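Local atomic coordinates of Thg1-like uncharacterized protein (Bacillus thuringiensis, PDB entry 4KGM), a protein that probably adds nucleotides to the 5' end of tRNA in the 3'-to-5' direction, as a bacterial Thg1-like polymerase that binds ATP and magnesium. Residues 15-29 / 91-105. Numbering follows the deposited sequence.
With PO4 (phosphate ion), chain J.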
# COMPACT_ATOMS: atom_id res chain seq x y z
N TYR A 15 2.19 3.01 -6.68
CA TYR A 15 1.65 1.67 -6.50
C TYR A 15 2.68 0.59 -6.81
O TYR A 15 2.33 -0.55 -7.11
CB TYR A 15 0.36 1.50 -7.30
CG TYR A 15 -0.71 2.45 -6.82
CD1 TYR A 15 -1.47 2.15 -5.69
CD2 TYR A 15 -0.93 3.66 -7.46
CE1 TYR A 15 -2.43 3.03 -5.23
CE2 TYR A 15 -1.89 4.54 -7.00
CZ TYR A 15 -2.64 4.22 -5.89
OH TYR A 15 -3.59 5.09 -5.43
N ARG A 16 3.95 0.97 -6.73
CA ARG A 16 5.03 0.00 -6.81
C ARG A 16 5.20 -0.64 -5.44
O ARG A 16 6.14 -0.34 -4.70
CB ARG A 16 6.33 0.67 -7.25
CG ARG A 16 7.44 -0.31 -7.59
CD ARG A 16 8.66 0.40 -8.16
NE ARG A 16 9.65 -0.57 -8.62
CZ ARG A 16 9.64 -1.14 -9.82
NH1 ARG A 16 8.69 -0.84 -10.69
NH2 ARG A 16 10.59 -2.01 -10.15
N ILE A 17 4.27 -1.52 -5.11
CA ILE A 17 4.24 -2.14 -3.80
C ILE A 17 5.19 -3.33 -3.73
O ILE A 17 5.26 -4.14 -4.65
CB ILE A 17 2.80 -2.57 -3.44
CG1 ILE A 17 1.86 -1.37 -3.57
CG2 ILE A 17 2.74 -3.16 -2.05
CD1 ILE A 17 0.41 -1.69 -3.33
N LYS A 18 5.93 -3.43 -2.63
CA LYS A 18 6.81 -4.56 -2.40
C LYS A 18 6.51 -5.26 -1.09
O LYS A 18 6.28 -4.61 -0.07
CB LYS A 18 8.28 -4.12 -2.44
CG LYS A 18 8.80 -3.81 -3.83
CD LYS A 18 10.30 -3.57 -3.81
CE LYS A 18 10.86 -3.45 -5.22
NZ LYS A 18 12.33 -3.19 -5.21
N LEU A 19 6.50 -6.59 -1.12
CA LEU A 19 6.32 -7.38 0.09
C LEU A 19 7.62 -7.38 0.88
O LEU A 19 8.70 -7.45 0.30
CB LEU A 19 5.93 -8.81 -0.27
CG LEU A 19 4.60 -9.03 -1.00
CD1 LEU A 19 4.51 -10.45 -1.53
CD2 LEU A 19 3.43 -8.73 -0.08
N PRO A 20 7.52 -7.30 2.22
CA PRO A 20 8.71 -7.43 3.06
C PRO A 20 9.38 -8.77 2.82
O PRO A 20 8.70 -9.78 2.68
CB PRO A 20 8.14 -7.35 4.49
CG PRO A 20 6.67 -7.58 4.35
CD PRO A 20 6.30 -7.05 3.01
N GLU A 21 10.71 -8.77 2.77
CA GLU A 21 11.48 -9.96 2.42
C GLU A 21 11.69 -10.89 3.61
O GLU A 21 11.25 -10.60 4.73
CB GLU A 21 12.83 -9.56 1.83
CG GLU A 21 12.74 -8.68 0.59
CD GLU A 21 14.10 -8.22 0.10
OE1 GLU A 21 15.12 -8.70 0.63
OE2 GLU A 21 14.15 -7.38 -0.83
N ARG A 22 12.38 -12.00 3.36
CA ARG A 22 12.72 -12.99 4.38
C ARG A 22 11.52 -13.50 5.19
O ARG A 22 11.62 -13.68 6.40
CB ARG A 22 13.82 -12.48 5.31
CG ARG A 22 15.17 -12.32 4.63
CD ARG A 22 16.29 -12.13 5.64
NE ARG A 22 16.41 -13.28 6.54
CZ ARG A 22 17.10 -14.38 6.25
NH1 ARG A 22 17.72 -14.49 5.08
NH2 ARG A 22 17.16 -15.38 7.12
N MET A 23 10.40 -13.72 4.51
CA MET A 23 9.24 -14.33 5.13
C MET A 23 8.37 -15.02 4.08
O MET A 23 8.38 -14.64 2.91
CB MET A 23 8.44 -13.29 5.94
CG MET A 23 7.86 -12.15 5.14
SD MET A 23 6.93 -11.02 6.20
CE MET A 23 8.22 -10.49 7.33
N PRO A 24 7.63 -16.07 4.49
CA PRO A 24 6.81 -16.87 3.57
C PRO A 24 5.87 -16.04 2.71
O PRO A 24 5.18 -15.15 3.21
CB PRO A 24 5.99 -17.75 4.53
CG PRO A 24 6.86 -17.91 5.72
CD PRO A 24 7.60 -16.61 5.86
N VAL A 25 5.85 -16.33 1.41
CA VAL A 25 4.94 -15.68 0.48
C VAL A 25 3.94 -16.69 -0.10
O VAL A 25 4.33 -17.79 -0.51
CB VAL A 25 5.70 -15.00 -0.68
CG1 VAL A 25 4.75 -14.61 -1.80
CG2 VAL A 25 6.46 -13.79 -0.17
N ILE A 26 2.67 -16.33 -0.10
CA ILE A 26 1.63 -17.17 -0.68
C ILE A 26 1.00 -16.49 -1.90
O ILE A 26 0.58 -15.33 -1.82
CB ILE A 26 0.53 -17.49 0.34
CG1 ILE A 26 1.08 -18.35 1.47
CG2 ILE A 26 -0.64 -18.20 -0.33
CD1 ILE A 26 1.51 -19.73 1.03
N VAL A 27 0.94 -17.22 -3.01
CA VAL A 27 0.26 -16.73 -4.21
C VAL A 27 -0.92 -17.63 -4.55
O VAL A 27 -0.75 -18.84 -4.71
CB VAL A 27 1.22 -16.71 -5.41
CG1 VAL A 27 0.48 -16.25 -6.66
CG2 VAL A 27 2.41 -15.81 -5.13
N ARG A 28 -2.11 -17.05 -4.65
CA ARG A 28 -3.28 -17.81 -5.08
C ARG A 28 -3.79 -17.37 -6.44
O ARG A 28 -3.96 -16.18 -6.71
CB ARG A 28 -4.40 -17.78 -4.03
CG ARG A 28 -5.55 -18.74 -4.36
CD ARG A 28 -6.48 -18.99 -3.18
NE ARG A 28 -7.30 -17.83 -2.85
CZ ARG A 28 -7.18 -17.12 -1.73
NH1 ARG A 28 -6.27 -17.46 -0.83
NH2 ARG A 28 -7.97 -16.08 -1.52
N ILE A 29 -4.03 -18.34 -7.31
CA ILE A 29 -4.56 -18.08 -8.64
C ILE A 29 -5.92 -18.76 -8.76
O ILE A 29 -6.05 -19.93 -8.47
CB ILE A 29 -3.59 -18.62 -9.72
CG1 ILE A 29 -2.32 -17.79 -9.75
CG2 ILE A 29 -4.23 -18.62 -11.09
CD1 ILE A 29 -1.10 -18.56 -10.16
N SER A 91 14.72 -12.49 -4.05
CA SER A 91 13.27 -12.65 -4.18
C SER A 91 12.81 -12.58 -5.63
O SER A 91 13.36 -11.82 -6.43
CB SER A 91 12.53 -11.62 -3.34
OG SER A 91 12.62 -11.92 -1.96
N TRP A 92 11.79 -13.37 -5.95
CA TRP A 92 11.18 -13.35 -7.27
C TRP A 92 10.65 -11.96 -7.56
O TRP A 92 9.80 -11.45 -6.84
CB TRP A 92 10.04 -14.37 -7.35
CG TRP A 92 9.58 -14.65 -8.74
CD1 TRP A 92 10.35 -14.71 -9.86
CD2 TRP A 92 8.24 -14.92 -9.17
NE1 TRP A 92 9.58 -14.99 -10.96
CE2 TRP A 92 8.27 -15.13 -10.56
CE3 TRP A 92 7.01 -15.00 -8.50
CZ2 TRP A 92 7.13 -15.41 -11.30
CZ3 TRP A 92 5.87 -15.28 -9.24
CH2 TRP A 92 5.94 -15.49 -10.63
N PHE A 93 11.19 -11.33 -8.61
CA PHE A 93 10.83 -9.96 -8.99
C PHE A 93 11.05 -8.97 -7.85
O PHE A 93 10.40 -7.92 -7.80
CB PHE A 93 9.38 -9.89 -9.48
CG PHE A 93 9.13 -10.61 -10.78
CD1 PHE A 93 10.03 -10.51 -11.83
CD2 PHE A 93 8.00 -11.39 -10.95
CE1 PHE A 93 9.80 -11.18 -13.02
CE2 PHE A 93 7.77 -12.06 -12.14
CZ PHE A 93 8.67 -11.95 -13.18
N GLU A 94 11.97 -9.30 -6.95
CA GLU A 94 12.27 -8.47 -5.78
C GLU A 94 11.04 -8.23 -4.91
O GLU A 94 10.90 -7.16 -4.32
CB GLU A 94 12.90 -7.14 -6.21
CG GLU A 94 14.16 -7.29 -7.04
CD GLU A 94 14.59 -6.00 -7.70
OE1 GLU A 94 13.70 -5.18 -8.03
OE2 GLU A 94 15.81 -5.79 -7.88
N ASN A 95 10.17 -9.23 -4.84
CA ASN A 95 8.93 -9.16 -4.07
C ASN A 95 7.97 -8.04 -4.49
O ASN A 95 7.18 -7.56 -3.68
CB ASN A 95 9.21 -9.11 -2.56
CG ASN A 95 9.08 -10.47 -1.90
OD1 ASN A 95 9.05 -11.50 -2.57
ND2 ASN A 95 9.00 -10.47 -0.57
N ASN A 96 8.05 -7.64 -5.76
CA ASN A 96 7.11 -6.70 -6.34
C ASN A 96 5.70 -7.31 -6.39
O ASN A 96 5.47 -8.30 -7.08
CB ASN A 96 7.57 -6.30 -7.75
CG ASN A 96 6.67 -5.25 -8.39
OD1 ASN A 96 5.47 -5.46 -8.57
ND2 ASN A 96 7.26 -4.12 -8.75
N LEU A 97 4.76 -6.69 -5.67
CA LEU A 97 3.41 -7.24 -5.53
C LEU A 97 2.70 -7.45 -6.87
O LEU A 97 2.30 -8.57 -7.19
CB LEU A 97 2.56 -6.35 -4.62
CG LEU A 97 1.14 -6.86 -4.31
CD1 LEU A 97 1.17 -8.10 -3.43
CD2 LEU A 97 0.30 -5.76 -3.68
N GLN A 98 2.54 -6.38 -7.65
CA GLN A 98 1.78 -6.45 -8.90
C GLN A 98 2.43 -7.36 -9.93
O GLN A 98 1.74 -7.93 -10.78
CB GLN A 98 1.58 -5.06 -9.50
CG GLN A 98 0.64 -4.17 -8.71
CD GLN A 98 0.20 -2.95 -9.50
OE1 GLN A 98 -0.60 -3.06 -10.43
NE2 GLN A 98 0.72 -1.79 -9.14
N LYS A 99 3.74 -7.51 -9.87
CA LYS A 99 4.45 -8.34 -10.83
C LYS A 99 4.32 -9.82 -10.47
O LYS A 99 4.12 -10.66 -11.34
CB LYS A 99 5.92 -7.92 -10.94
CG LYS A 99 6.44 -7.91 -12.36
CD LYS A 99 7.82 -7.29 -12.44
CE LYS A 99 8.32 -7.24 -13.88
NZ LYS A 99 9.67 -6.63 -13.97
N ILE A 100 4.44 -10.13 -9.18
CA ILE A 100 4.29 -11.51 -8.71
C ILE A 100 2.90 -12.05 -9.02
O ILE A 100 2.75 -13.17 -9.50
CB ILE A 100 4.57 -11.62 -7.20
CG1 ILE A 100 6.06 -11.41 -6.91
CG2 ILE A 100 4.14 -12.98 -6.68
CD1 ILE A 100 6.40 -11.47 -5.44
N ALA A 101 1.88 -11.24 -8.75
CA ALA A 101 0.49 -11.66 -8.96
C ALA A 101 0.15 -11.82 -10.44
O ALA A 101 -0.45 -12.82 -10.84
CB ALA A 101 -0.47 -10.68 -8.30
N SER A 102 0.52 -10.84 -11.25
CA SER A 102 0.16 -10.84 -12.67
C SER A 102 0.90 -11.90 -13.47
O SER A 102 0.30 -12.63 -14.25
CB SER A 102 0.38 -9.45 -13.28
OG SER A 102 1.75 -9.08 -13.25
N VAL A 103 2.22 -11.99 -13.27
CA VAL A 103 3.03 -12.97 -13.99
C VAL A 103 2.62 -14.40 -13.62
O VAL A 103 2.64 -15.30 -14.47
CB VAL A 103 4.54 -12.74 -13.75
CG1 VAL A 103 5.37 -13.89 -14.31
CG2 VAL A 103 4.97 -11.43 -14.38
N SER A 104 2.24 -14.60 -12.36
CA SER A 104 1.73 -15.89 -11.92
C SER A 104 0.45 -16.24 -12.68
O SER A 104 0.28 -17.36 -13.16
CB SER A 104 1.46 -15.90 -10.42
OG SER A 104 2.66 -15.78 -9.69
N ALA A 105 -0.45 -15.26 -12.77
CA ALA A 105 -1.71 -15.45 -13.48
C ALA A 105 -1.45 -15.65 -14.97
O ALA A 105 -2.12 -16.46 -15.62
CB ALA A 105 -2.64 -14.27 -13.25
P PO4 J . 10.21 -2.79 -13.88
O1 PO4 J . 11.54 -2.60 -14.57
O2 PO4 J . 9.43 -1.50 -13.93
O3 PO4 J . 9.43 -3.88 -14.57
O4 PO4 J . 10.45 -3.19 -12.44
O HOH W 1 4.25 -2.62 -9.18
O HOH W 2 3.51 -3.92 -6.93
O HOH W 3 8.98 -12.13 1.64
O HOH W 4 12.49 -5.84 -2.28
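N95 and L19 grip each other twice in this corner of the polymerase palm-like domain, where the loop entering strand 25-31 pairs antiparallel with the residues leading into helix 97-119. L19 N donates to N95 O at 2.8 Å, and N95 ND2 returns a bond to L19 O from above the carbonyl plane, 69° out of it. Beyond K18 and N96, which form a single antiparallel beta bridge with CA atoms 4.5 Å apart, L97 N gives I17 O a nearly straight bond. Q98 NE2 reaches Y15 O at 2.9 Å, while Q98 OE1 accepts from A132 N of the second subunit. Next to these bonds I17 and L97 lie side by side; L97, its CG opposite the backbone N, sends CD2 to I17 CG2 and CD1 to L19 CD2, crossing L19 at about a right angle. Farther along, the axes of strand 25-29 and helix segment 97-105 cross at -40°: V27 CG2 meets I100 CG2 at 3.7 Å, and I29 CD1 rests on S104 CB. The I29 side chain is about 9 Å from a bound magnesium ion. N96 caps the helix, its OD1 accepting from K99 N, while its ND2 sits over one face of the R16 guanidinium, the two planes 82° apart. A phosphate, probably from the crystallisation liquor, lies at that guanidinium's edge; R16 NH2 holds its O4 at 2.6 Å and K99 NZ its O3 at 2.8 Å.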